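Local coordinates for protein DnaJ homolog subfamily C member 3 (Mus musculus, PDB 3IEG) that serves as an endoplasmic reticulum co-chaperone in the unfolded protein response, binding misfolded proteins through its TPR repeats, stimulating Hsp70-type ATPase activity and restraining the kinase GCN2, at residues 111-114 with 115-118; 75-78 with 79-83; 319-322 with 323-326; 346-349 with 350-354; 201-204 with 205-208. All blocks are in the same frame, centred on the assembly; numbering follows the deposited sequence.

Contact 1 of 5, residues 111-114 with 115-118; sequences ESQL and VKAD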
loop_
_atom_site.group_PDB
_atom_site.type_symbol
_atom_site.label_atom_id
_atom_site.label_comp_id
_atom_site.label_asym_id
_atom_site.label_seq_id
_atom_site.Cartn_x
_atom_site.Cartn_y
_atom_site.Cartn_z
ATOM N N GLU A 111 23.171 22.852 -15.479
ATOM C CA GLU A 111 22.419 24.098 -15.258
ATOM C C GLU A 111 20.921 23.813 -15.225
ATOM O O GLU A 111 20.179 24.376 -14.413
ATOM C CB GLU A 111 22.726 25.145 -16.340
ATOM C CG GLU A 111 24.163 25.660 -16.340
ATOM C CD GLU A 111 24.445 26.738 -15.294
ATOM O OE1 GLU A 111 25.434 27.489 -15.487
ATOM O OE2 GLU A 111 23.699 26.844 -14.285
ATOM N N SER A 112 20.495 22.931 -16.121
ATOM C CA SER A 112 19.112 22.500 -16.204
ATOM C C SER A 112 18.681 21.787 -14.904
ATOM O O SER A 112 17.567 22.000 -14.398
ATOM C CB SER A 112 18.947 21.587 -17.412
ATOM O OG SER A 112 17.641 21.067 -17.481
ATOM N N GLN A 113 19.579 20.967 -14.357
ATOM C CA GLN A 113 19.294 20.238 -13.135
ATOM C C GLN A 113 19.366 21.121 -11.879
ATOM O O GLN A 113 18.730 20.809 -10.873
ATOM C CB GLN A 113 20.209 19.021 -13.008
ATOM C CG GLN A 113 19.992 17.908 -14.048
ATOM C CD GLN A 113 18.679 17.178 -13.867
ATOM O OE1 GLN A 113 17.613 17.712 -14.165
ATOM N NE2 GLN A 113 18.748 15.939 -13.391
ATOM N N LEU A 114 20.117 22.220 -11.938
ATOM C CA LEU A 114 20.182 23.163 -10.816
ATOM C C LEU A 114 18.945 24.032 -10.722
ATOM O O LEU A 114 18.540 24.415 -9.621
ATOM C CB LEU A 114 21.439 24.047 -10.858
ATOM C CG LEU A 114 22.754 23.466 -10.321
ATOM C CD1 LEU A 114 23.861 24.468 -10.544
ATOM C CD2 LEU A 114 22.703 23.074 -8.841
ATOM N N VAL A 115 18.347 24.348 -11.871
ATOM C CA VAL A 115 17.087 25.090 -11.872
ATOM C C VAL A 115 16.038 24.215 -11.209
ATOM O O VAL A 115 15.339 24.665 -10.300
ATOM C CB VAL A 115 16.633 25.514 -13.287
ATOM C CG1 VAL A 115 15.198 26.070 -13.261
ATOM C CG2 VAL A 115 17.598 26.543 -13.877
ATOM N N LYS A 116 15.980 22.953 -11.631
ATOM C CA LYS A 116 14.975 22.028 -11.149
ATOM C C LYS A 116 15.131 21.626 -9.680
ATOM O O LYS A 116 14.130 21.468 -8.986
ATOM C CB LYS A 116 14.924 20.784 -12.025
ATOM C CG LYS A 116 13.563 20.125 -12.022
ATOM C CD LYS A 116 13.621 18.787 -12.715
ATOM C CE LYS A 116 13.777 18.926 -14.237
ATOM N NZ LYS A 116 13.416 17.645 -14.917
ATOM N N ALA A 117 16.369 21.446 -9.223
ATOM C CA ALA A 117 16.649 21.113 -7.824
ATOM C C ALA A 117 16.139 22.219 -6.913
ATOM O O ALA A 117 15.501 21.971 -5.891
ATOM C CB ALA A 117 18.136 20.908 -7.615
ATOM N N ASP A 118 16.418 23.445 -7.321
ATOM C CA ASP A 118 16.018 24.616 -6.596
ATOM C C ASP A 118 14.492 24.784 -6.534
ATOM O O ASP A 118 13.969 25.264 -5.526
ATOM C CB ASP A 118 16.677 25.837 -7.215
ATOM C CG ASP A 118 16.569 27.033 -6.336
ATOM O OD1 ASP A 118 17.358 27.114 -5.376
ATOM O OD2 ASP A 118 15.674 27.872 -6.584
HETATM O O HOH W 1 15.605 16.307 -13.937
#

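Contact 2 of 5, residues 75-78 with 79-83; sequences LQRG and HLLLK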
loop_
_atom_site.group_PDB
_atom_site.type_symbol
_atom_site.label_atom_id
_atom_site.label_comp_id
_atom_site.label_asym_id
_atom_site.label_seq_id
_atom_site.Cartn_x
_atom_site.Cartn_y
_atom_site.Cartn_z
ATOM N N LEU A 75 28.265 14.118 -12.841
ATOM C CA LEU A 75 26.992 14.505 -13.416
ATOM C C LEU A 75 25.964 13.389 -13.224
ATOM O O LEU A 75 24.834 13.649 -12.807
ATOM C CB LEU A 75 27.135 14.882 -14.885
ATOM C CG LEU A 75 25.822 15.231 -15.605
ATOM C CD1 LEU A 75 25.151 16.453 -15.007
ATOM C CD2 LEU A 75 26.055 15.434 -17.090
ATOM N N GLN A 76 26.371 12.146 -13.495
ATOM C CA GLN A 76 25.478 10.993 -13.355
ATOM C C GLN A 76 24.987 10.797 -11.919
ATOM O O GLN A 76 23.803 10.549 -11.691
ATOM C CB GLN A 76 26.126 9.703 -13.900
ATOM C CG GLN A 76 26.350 9.660 -15.426
ATOM C CD GLN A 76 25.118 10.052 -16.229
ATOM O OE1 GLN A 76 23.994 9.696 -15.887
ATOM N NE2 GLN A 76 25.327 10.791 -17.304
ATOM N N ARG A 77 25.890 10.921 -10.951
ATOM C CA ARG A 77 25.503 10.806 -9.542
ATOM C C ARG A 77 24.507 11.885 -9.139
ATOM O O ARG A 77 23.548 11.607 -8.416
ATOM C CB ARG A 77 26.717 10.832 -8.615
ATOM C CG ARG A 77 26.335 10.545 -7.180
ATOM C CD ARG A 77 27.525 10.412 -6.270
ATOM N NE ARG A 77 28.166 11.697 -6.069
ATOM C CZ ARG A 77 29.230 11.868 -5.311
ATOM N NH1 ARG A 77 29.759 10.830 -4.681
ATOM N NH2 ARG A 77 29.761 13.069 -5.188
ATOM N N GLY A 78 24.737 13.104 -9.613
ATOM C CA GLY A 78 23.802 14.206 -9.431
ATOM C C GLY A 78 22.393 13.865 -9.876
ATOM O O GLY A 78 21.427 14.177 -9.184
ATOM N N HIS A 79 22.263 13.224 -11.027
ATOM C CA HIS A 79 20.954 12.769 -11.490
ATOM C C HIS A 79 20.279 11.822 -10.490
ATOM O O HIS A 79 19.093 11.983 -10.189
ATOM C CB HIS A 79 21.041 12.098 -12.868
ATOM C CG HIS A 79 21.466 13.018 -13.969
ATOM N ND1 HIS A 79 20.975 14.300 -14.098
ATOM C CD2 HIS A 79 22.335 12.843 -14.990
ATOM C CE1 HIS A 79 21.532 14.879 -15.146
ATOM N NE2 HIS A 79 22.357 14.014 -15.709
ATOM N N LEU A 80 21.032 10.849 -9.983
ATOM C CA LEU A 80 20.461 9.833 -9.108
ATOM C C LEU A 80 20.070 10.453 -7.787
ATOM O O LEU A 80 18.997 10.162 -7.281
ATOM C CB LEU A 80 21.407 8.626 -8.901
ATOM C CG LEU A 80 21.875 7.840 -10.140
ATOM C CD1 LEU A 80 22.851 6.713 -9.784
ATOM C CD2 LEU A 80 20.691 7.302 -10.902
ATOM N N LEU A 81 20.931 11.316 -7.245
ATOM C CA LEU A 81 20.634 12.048 -6.000
ATOM C C LEU A 81 19.364 12.891 -6.101
ATOM O O LEU A 81 18.519 12.848 -5.212
ATOM C CB LEU A 81 21.816 12.932 -5.570
ATOM C CG LEU A 81 23.125 12.220 -5.206
ATOM C CD1 LEU A 81 24.333 13.166 -5.235
ATOM C CD2 LEU A 81 23.010 11.503 -3.872
ATOM N N LEU A 82 19.220 13.654 -7.177
ATOM C CA LEU A 82 17.993 14.416 -7.380
ATOM C C LEU A 82 16.757 13.511 -7.358
ATOM O O LEU A 82 15.752 13.852 -6.750
ATOM C CB LEU A 82 18.061 15.209 -8.684
ATOM C CG LEU A 82 16.849 16.032 -9.122
ATOM C CD1 LEU A 82 16.382 17.006 -8.048
ATOM C CD2 LEU A 82 17.203 16.779 -10.382
ATOM N N LYS A 83 16.839 12.356 -8.019
ATOM C CA LYS A 83 15.732 11.399 -8.029
ATOM C C LYS A 83 15.453 10.837 -6.628
ATOM O O LYS A 83 14.316 10.540 -6.278
ATOM C CB LYS A 83 16.011 10.259 -9.003
ATOM C CG LYS A 83 15.775 10.586 -10.481
ATOM C CD LYS A 83 15.632 9.287 -11.254
ATOM C CE LYS A 83 15.514 9.513 -12.731
ATOM N NZ LYS A 83 15.363 8.180 -13.402
#

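Contact 3 of 5, residues 319-322 with 323-326; sequences EEMY and DEAI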
loop_
_atom_site.group_PDB
_atom_site.type_symbol
_atom_site.label_atom_id
_atom_site.label_comp_id
_atom_site.label_asym_id
_atom_site.label_seq_id
_atom_site.Cartn_x
_atom_site.Cartn_y
_atom_site.Cartn_z
ATOM N N GLU A 319 -42.813 -14.970 10.492
ATOM C CA GLU A 319 -43.839 -14.171 11.156
ATOM C C GLU A 319 -45.064 -13.877 10.287
ATOM O O GLU A 319 -45.951 -13.126 10.699
ATOM C CB GLU A 319 -43.242 -12.851 11.627
ATOM C CG GLU A 319 -42.179 -12.984 12.675
ATOM C CD GLU A 319 -42.721 -13.511 13.976
ATOM O OE1 GLU A 319 -42.802 -14.751 14.125
ATOM O OE2 GLU A 319 -43.054 -12.681 14.851
ATOM N N GLU A 320 -45.107 -14.452 9.088
ATOM C CA GLU A 320 -46.238 -14.275 8.166
ATOM C C GLU A 320 -46.528 -12.816 7.812
ATOM O O GLU A 320 -47.602 -12.488 7.314
ATOM C CB GLU A 320 -47.499 -15.007 8.671
ATOM C CG GLU A 320 -47.537 -16.489 8.261
ATOM C CD GLU A 320 -48.445 -17.364 9.126
ATOM O OE1 GLU A 320 -49.214 -16.832 9.961
ATOM O OE2 GLU A 320 -48.382 -18.604 8.961
HETATM N N MSE A 321 -45.552 -11.951 8.064
HETATM C CA MSE A 321 -45.648 -10.544 7.718
HETATM C C MSE A 321 -45.127 -10.343 6.308
HETATM O O MSE A 321 -44.042 -9.815 6.098
HETATM C CB MSE A 321 -44.857 -9.708 8.716
HETATM C CG MSE A 321 -45.269 -9.951 10.152
HETATM SE SE MSE A 321 -44.044 -9.092 11.395
HETATM C CE MSE A 321 -44.929 -9.496 13.121
ATOM N N TYR A 322 -45.931 -10.777 5.346
ATOM C CA TYR A 322 -45.540 -10.825 3.943
ATOM C C TYR A 322 -45.239 -9.449 3.339
ATOM O O TYR A 322 -44.286 -9.302 2.570
ATOM C CB TYR A 322 -46.608 -11.569 3.131
ATOM C CG TYR A 322 -46.894 -12.981 3.629
ATOM C CD1 TYR A 322 -48.107 -13.299 4.243
ATOM C CD2 TYR A 322 -45.943 -13.998 3.489
ATOM C CE1 TYR A 322 -48.365 -14.600 4.705
ATOM C CE2 TYR A 322 -46.186 -15.297 3.949
ATOM C CZ TYR A 322 -47.396 -15.595 4.554
ATOM O OH TYR A 322 -47.627 -16.882 5.000
ATOM N N ASP A 323 -46.047 -8.453 3.707
ATOM C CA ASP A 323 -45.893 -7.071 3.234
ATOM C C ASP A 323 -44.513 -6.487 3.547
ATOM O O ASP A 323 -43.902 -5.828 2.702
ATOM C CB ASP A 323 -46.991 -6.171 3.827
ATOM C CG ASP A 323 -48.313 -6.256 3.060
ATOM O OD1 ASP A 323 -48.700 -7.356 2.600
ATOM O OD2 ASP A 323 -48.977 -5.203 2.926
ATOM N N GLU A 324 -44.040 -6.738 4.766
ATOM C CA GLU A 324 -42.739 -6.256 5.227
ATOM C C GLU A 324 -41.595 -7.030 4.580
ATOM O O GLU A 324 -40.524 -6.475 4.328
ATOM C CB GLU A 324 -42.639 -6.356 6.748
ATOM C CG GLU A 324 -43.413 -5.287 7.513
ATOM C CD GLU A 324 -44.836 -5.705 7.875
ATOM O OE1 GLU A 324 -45.373 -6.672 7.282
ATOM O OE2 GLU A 324 -45.424 -5.052 8.764
ATOM N N ALA A 325 -41.835 -8.313 4.314
ATOM C CA ALA A 325 -40.843 -9.170 3.685
ATOM C C ALA A 325 -40.563 -8.713 2.263
ATOM O O ALA A 325 -39.400 -8.580 1.890
ATOM C CB ALA A 325 -41.280 -10.623 3.712
ATOM N N ILE A 326 -41.614 -8.452 1.479
ATOM C CA ILE A 326 -41.427 -8.016 0.090
ATOM C C ILE A 326 -40.799 -6.623 0.026
ATOM O O ILE A 326 -39.929 -6.367 -0.803
ATOM C CB ILE A 326 -42.725 -8.114 -0.809
ATOM C CG1 ILE A 326 -43.662 -6.902 -0.635
ATOM C CG2 ILE A 326 -43.424 -9.488 -0.659
ATOM C CD1 ILE A 326 -45.053 -7.203 -0.048
#

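Contact 4 of 5, residues 346-349 with 350-354; sequences LEKA and QRLLK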
loop_
_atom_site.group_PDB
_atom_site.type_symbol
_atom_site.label_atom_id
_atom_site.label_comp_id
_atom_site.label_asym_id
_atom_site.label_seq_id
_atom_site.Cartn_x
_atom_site.Cartn_y
_atom_site.Cartn_z
ATOM N N LEU A 346 -37.895 -12.860 -3.308
ATOM C CA LEU A 346 -38.998 -11.937 -3.543
ATOM C C LEU A 346 -40.172 -12.679 -4.166
ATOM O O LEU A 346 -41.306 -12.555 -3.709
ATOM C CB LEU A 346 -38.556 -10.753 -4.410
ATOM C CG LEU A 346 -39.655 -9.807 -4.922
ATOM C CD1 LEU A 346 -39.307 -8.349 -4.687
ATOM C CD2 LEU A 346 -39.969 -10.057 -6.401
ATOM N N GLU A 347 -39.884 -13.469 -5.192
ATOM C CA GLU A 347 -40.907 -14.249 -5.871
ATOM C C GLU A 347 -41.469 -15.352 -4.970
ATOM O O GLU A 347 -42.627 -15.748 -5.121
ATOM C CB GLU A 347 -40.383 -14.793 -7.208
ATOM C CG GLU A 347 -40.160 -13.680 -8.251
ATOM C CD GLU A 347 -39.415 -14.129 -9.509
ATOM O OE1 GLU A 347 -39.351 -15.346 -9.794
ATOM O OE2 GLU A 347 -38.896 -13.246 -10.226
ATOM N N LYS A 348 -40.660 -15.826 -4.024
ATOM C CA LYS A 348 -41.139 -16.780 -3.024
ATOM C C LYS A 348 -42.098 -16.104 -2.044
ATOM O O LYS A 348 -43.191 -16.608 -1.789
ATOM C CB LYS A 348 -39.982 -17.430 -2.266
ATOM C CG LYS A 348 -40.415 -18.642 -1.477
ATOM C CD LYS A 348 -39.452 -18.981 -0.377
ATOM C CE LYS A 348 -40.072 -20.029 0.534
ATOM N NZ LYS A 348 -39.098 -20.618 1.503
ATOM N N ALA A 349 -41.677 -14.960 -1.509
ATOM C CA ALA A 349 -42.490 -14.167 -0.589
ATOM C C ALA A 349 -43.856 -13.850 -1.189
ATOM O O ALA A 349 -44.859 -13.820 -0.482
ATOM C CB ALA A 349 -41.761 -12.881 -0.214
ATOM N N GLN A 350 -43.869 -13.625 -2.502
ATOM C CA GLN A 350 -45.076 -13.332 -3.250
ATOM C C GLN A 350 -45.987 -14.549 -3.387
ATOM O O GLN A 350 -47.206 -14.408 -3.339
ATOM C CB GLN A 350 -44.720 -12.778 -4.623
ATOM C CG GLN A 350 -44.268 -11.325 -4.607
ATOM C CD GLN A 350 -43.587 -10.903 -5.906
ATOM O OE1 GLN A 350 -43.379 -11.719 -6.813
ATOM N NE2 GLN A 350 -43.234 -9.624 -6.001
ATOM N N ARG A 351 -45.399 -15.734 -3.559
ATOM C CA ARG A 351 -46.170 -16.987 -3.618
ATOM C C ARG A 351 -46.814 -17.309 -2.271
ATOM O O ARG A 351 -47.986 -17.689 -2.210
ATOM C CB ARG A 351 -45.302 -18.161 -4.089
ATOM C CG ARG A 351 -45.295 -18.369 -5.602
ATOM C CD ARG A 351 -44.389 -19.543 -6.039
ATOM N NE ARG A 351 -42.990 -19.140 -6.237
ATOM C CZ ARG A 351 -41.978 -19.439 -5.417
ATOM N NH1 ARG A 351 -42.177 -20.165 -4.317
ATOM N NH2 ARG A 351 -40.753 -19.010 -5.703
ATOM N N LEU A 352 -46.043 -17.142 -1.198
ATOM C CA LEU A 352 -46.544 -17.357 0.151
ATOM C C LEU A 352 -47.685 -16.401 0.485
ATOM O O LEU A 352 -48.698 -16.820 1.047
ATOM C CB LEU A 352 -45.419 -17.234 1.177
ATOM C CG LEU A 352 -44.410 -18.379 1.262
ATOM C CD1 LEU A 352 -43.150 -17.881 1.945
ATOM C CD2 LEU A 352 -44.982 -19.576 1.993
ATOM N N LEU A 353 -47.511 -15.130 0.121
ATOM C CA LEU A 353 -48.535 -14.100 0.282
ATOM C C LEU A 353 -49.840 -14.507 -0.399
ATOM O O LEU A 353 -50.899 -14.492 0.238
ATOM C CB LEU A 353 -48.019 -12.763 -0.265
ATOM C CG LEU A 353 -48.732 -11.403 -0.122
ATOM C CD1 LEU A 353 -49.440 -11.006 -1.426
ATOM C CD2 LEU A 353 -49.666 -11.277 1.118
ATOM N N LYS A 354 -49.751 -14.890 -1.677
ATOM C CA LYS A 354 -50.901 -15.384 -2.441
ATOM C C LYS A 354 -51.614 -16.537 -1.743
ATOM O O LYS A 354 -52.833 -16.529 -1.631
ATOM C CB LYS A 354 -50.484 -15.845 -3.842
ATOM C CG LYS A 354 -50.347 -14.748 -4.882
ATOM C CD LYS A 354 -49.722 -15.310 -6.179
ATOM C CE LYS A 354 -49.140 -14.196 -7.074
ATOM N NZ LYS A 354 -48.162 -13.305 -6.352
#

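Contact 5 of 5, residues 201-204 with 205-208; sequences LGDH and ELSL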
loop_
_atom_site.group_PDB
_atom_site.type_symbol
_atom_site.label_atom_id
_atom_site.label_comp_id
_atom_site.label_asym_id
_atom_site.label_seq_id
_atom_site.Cartn_x
_atom_site.Cartn_y
_atom_site.Cartn_z
ATOM N N LEU A 201 -9.493 -0.453 9.360
ATOM C CA LEU A 201 -10.424 -0.619 8.241
ATOM C C LEU A 201 -11.355 -1.812 8.387
ATOM O O LEU A 201 -12.391 -1.867 7.727
ATOM C CB LEU A 201 -9.683 -0.701 6.907
ATOM C CG LEU A 201 -9.315 0.655 6.311
ATOM C CD1 LEU A 201 -8.281 0.461 5.211
ATOM C CD2 LEU A 201 -10.553 1.415 5.807
ATOM N N GLY A 202 -10.989 -2.764 9.235
ATOM C CA GLY A 202 -11.764 -3.986 9.356
ATOM C C GLY A 202 -11.183 -5.148 8.575
ATOM O O GLY A 202 -11.672 -6.261 8.683
ATOM N N ASP A 203 -10.135 -4.891 7.795
ATOM C CA ASP A 203 -9.449 -5.944 7.046
ATOM C C ASP A 203 -8.488 -6.753 7.923
ATOM O O ASP A 203 -7.260 -6.684 7.772
ATOM C CB ASP A 203 -8.702 -5.346 5.849
ATOM C CG ASP A 203 -9.638 -4.786 4.796
ATOM O OD1 ASP A 203 -10.865 -4.988 4.893
ATOM O OD2 ASP A 203 -9.144 -4.146 3.853
ATOM N N HIS A 204 -9.063 -7.538 8.824
ATOM C CA HIS A 204 -8.288 -8.303 9.789
ATOM C C HIS A 204 -7.284 -9.252 9.159
ATOM O O HIS A 204 -6.181 -9.424 9.685
ATOM C CB HIS A 204 -9.198 -9.041 10.776
ATOM C CG HIS A 204 -10.298 -9.821 10.128
ATOM N ND1 HIS A 204 -10.152 -11.139 9.745
ATOM C CD2 HIS A 204 -11.571 -9.476 9.814
ATOM C CE1 HIS A 204 -11.283 -11.566 9.211
ATOM N NE2 HIS A 204 -12.163 -10.581 9.252
ATOM N N GLU A 205 -7.632 -9.838 8.021
ATOM C CA GLU A 205 -6.747 -10.813 7.410
ATOM C C GLU A 205 -5.462 -10.210 6.833
ATOM O O GLU A 205 -4.363 -10.700 7.102
ATOM C CB GLU A 205 -7.481 -11.623 6.356
ATOM C CG GLU A 205 -6.806 -12.943 6.075
ATOM C CD GLU A 205 -7.486 -13.723 4.984
ATOM O OE1 GLU A 205 -7.429 -14.975 5.044
ATOM O OE2 GLU A 205 -8.076 -13.090 4.070
ATOM N N LEU A 206 -5.607 -9.152 6.040
ATOM C CA LEU A 206 -4.453 -8.445 5.476
ATOM C C LEU A 206 -3.625 -7.813 6.580
ATOM O O LEU A 206 -2.400 -7.864 6.524
ATOM C CB LEU A 206 -4.885 -7.383 4.461
ATOM C CG LEU A 206 -5.514 -7.895 3.152
ATOM C CD1 LEU A 206 -6.336 -6.789 2.464
ATOM C CD2 LEU A 206 -4.464 -8.515 2.198
ATOM N N SER A 207 -4.300 -7.252 7.588
ATOM C CA SER A 207 -3.642 -6.759 8.799
ATOM C C SER A 207 -2.709 -7.821 9.397
ATOM O O SER A 207 -1.553 -7.533 9.710
ATOM C CB SER A 207 -4.680 -6.304 9.832
ATOM O OG SER A 207 -4.084 -5.774 11.010
ATOM N N LEU A 208 -3.211 -9.049 9.518
ATOM C CA LEU A 208 -2.451 -10.155 10.098
ATOM C C LEU A 208 -1.211 -10.478 9.277
ATOM O O LEU A 208 -0.112 -10.561 9.825
ATOM C CB LEU A 208 -3.325 -11.413 10.210
ATOM C CG LEU A 208 -3.180 -12.473 11.316
ATOM C CD1 LEU A 208 -3.729 -13.825 10.818
ATOM C CD2 LEU A 208 -1.767 -12.636 11.860
#

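Contact 1 of 5, residues 111-114 with 115-118
Lys-116 runs alongside Gln-113, one turn back on the same helix, with both side chains pointing the same way. At its root, CB of Lys-116 packs 3.8 Å from the carbonyl O of Ser-112. CG extends away from the backbone N (chi1 -153°), and the chain stays straight until a bend at chi3 (-72°) turns the end toward Gln-113. There CE comes 4.0 Å from Gln-113 OE1, and one water links the tips: it accepts from Lys-116 NZ at 2.7 Å and donates to Gln-113 OE1. The other branch of that amide has a more distant task. Gln-113 NE2 is hydrogen-bonded to His-79 ND1, so the amide joins helix 104-132, one of the long helices of this TPR solenoid, to helix 71-84. Behind the polar pair the backbone makes its usual i to i+4 bonds, Val-115 N to Glu-111 O at 3.1 Å and Ala-117 N to Gln-113 O at 3.0 Å; the one from Lys-116 N to Ser-112 O is weak. Val-115 drapes CG2 over Glu-111 O, 3.4 Å away. Ala-117 is buried where its face of the helix meets helix 87-98 at Glu-91, and Leu-114 packs on Leu-98 of the same helix.

Contact 2 of 5, residues 75-78 with 79-83
The imidazole of His-79 has the carbonyl O of Leu-75 over one face, 3.4 Å above the ring plane and set off from the ring centre. At the ring's edge, in its plane, Gln-76 OE1 lies 3.7 Å from His-79 CD2, and the amide is turned 58° against the ring. Leu-75 reaches the far end of the same ring: with its CG swung away from the backbone N (chi1 177°), that atom comes 3.7 Å from His-79 NE2. Both ring nitrogens are engaged beyond this turn, ND1 with Gln-113 NE2 and NE2 with Glu-109 OE1, which fixes the ring's rotation. An alanine here is likely to leave Gln-113 and Glu-109 without their shared mate and to open a gap beside Leu-75. Elsewhere on the helix, Arg-77 and Leu-81 lie side by side, CG to CD1 at 3.8 Å, while Arg-77 NE forms a salt bridge with Asp-93. Their backbones are joined by a straight bond, Leu-81 N to Arg-77 O, 2.9 Å with an N-H...O angle of 173°. Gly-78 is at position 8 of TPR 3, where the TPR consensus has a small residue, in the first helix of the helix-turn-helix repeat.

Contact 3 of 5, residues 319-322 with 323-326
Met-321, a selenomethionine in this crystal, bonds to Ala-325 across the start of the second helix of TPR 9, just after the tight turn of the helical hairpin. Glu-320, with positive phi, ends the first helix in a Schellman motif, and Met-321 follows as N-cap and centre of an inverse gamma turn, whose bond from Tyr-322 N to Glu-320 O is weak. Among the backbone bonds that open the new helix, Ala-325 N reaches Met-321 O at 3.2 Å, in the carbonyl plane, and Ile-326 N reaches Tyr-322 O at 3.0 Å with an N-H...O angle of 164°. The bond from Glu-324 N to Met-321 O is weak.

Van der Waals contacts make up the rest. Glu-324 bends at chi2 (92°), which carries OE1 back to within 3.4 Å of Met-321 CB. The Tyr-322 ring lays one face over Glu-320 C and packs against Leu-317 and Leu-352. Ala-325, at the small-residue twentieth position of the repeat, rests on Tyr-316. Ile-326 sets CG2 3.3 Å from Tyr-322 O and also meets Ala-349; a glycine in its place would probably leave that carbonyl and Ala-349 facing a gap. The second branch of Ile-326 curls round the same oxygen, its CD1 3.4 Å from Tyr-322 O.

Contact 4 of 5, residues 346-349 with 350-354
Gln-350 lays its amide against Leu-346, one turn earlier on the helix, with NE2 3.3 Å from Leu-346 CD2 and CG 3.3 Å from Leu-346 O. Its OE1 lies toward Glu-347, 4.0 Å from Glu-347 CG, and the planes of the amide and of the Glu-347 carboxylate are nearly parallel, 11° apart. One residue further on, Arg-351 folds back over the preceding turn. A bend at chi3 (-87°) brings one guanidinium face onto the backbone, with Glu-347 O 3.4 Å from its plane and Lys-348 CA on the same face. Lys-348 crosses this group at about a right angle, its CG 3.7 Å from Arg-351 NH1, and then runs on extended, so that CE reaches Leu-352 CD1 at 4.0 Å. The charged ends stay apart: Glu-347 OE1 is 5.7 Å from Arg-351 NH2, too far for a salt bridge.

Underneath, the helical backbone sets the spacing, with Leu-352 N bonded straight to Lys-348 O at 3.0 Å. Lys-354 NZ adds a weak bond to Gln-350 O.

These residues probably belong to a flexible linker, yet here they form regular helix within 340-357. Its inner side packs on the last TPR hairpin: Leu-346 touches Glu-330 and Leu-353 touches Tyr-322 of helix 322-333, while Ala-349 and Leu-352 meet Leu-317 of helix 306-318.

Contact 5 of 5, residues 201-204 with 205-208
The turn between the two helices of TPR 6 brings Asp-203, the N-cap of helix 204-217, against Ser-207. Gly-202 closes the preceding helix with a Schellman motif; its phi of 99° would press a side chain against the carbonyl of Leu-201, which calls for glycine. Asp-203 is then the centre of an inverse gamma turn, with a weak bond from His-204 N to Gly-202 O. Its carbonyl starts the new helix: Ser-207 N bonds to Asp-203 O at 3.0 Å, nearly straight. The next bond, from Leu-208 N to His-204 O, is also 3.0 Å.

The Asp-203 carboxylate does not cap the helix. It lies alongside Leu-206, OD2 4.1 Å from CD1, and forms a salt bridge with Arg-171. His-204 takes the crowded position at chi1 (49°), CG between its backbone N and carbonyl carbon, and this carries ND1 to 3.3 Å from Glu-205 N. The angle there is too poor for a bond, and ND1 pairs instead with Asn-235 ND2. Ser-207, at the small-residue twentieth position of the repeat, buries its OG, which is held by Ser-195 O and His-227 NE2.

Ser-207 thus sits between helix 188-201, where it touches Tyr-198 and Tyr-199, and helix 222-246, where it touches Val-231; Leu-208 packs on Tyr-228 of the latter helix.

The contacts form two touching pairs, with contact 5 between them in the chain. Contacts 1 and 2, 11 Å apart between centres, meet where Gln-113 NE2 lies 2.9 Å from His-79 ND1, with Leu-82 packed on Gln-113. Contacts 3 and 4, 9 Å apart between centres, share hydrophobic packing, Tyr-322 CE2 3.5 Å from Leu-352 CB. The pairs lie on opposite sides of the chain's centre, contacts 2 and 4 about 72 Å apart between centres. Contact 5 is, centre to centre, about 39 Å from contact 2 and 37 Å from contact 3. This chain is the TPR part, without the J domain; no contact lies in the first two repeats, whose groove binds misfolded proteins.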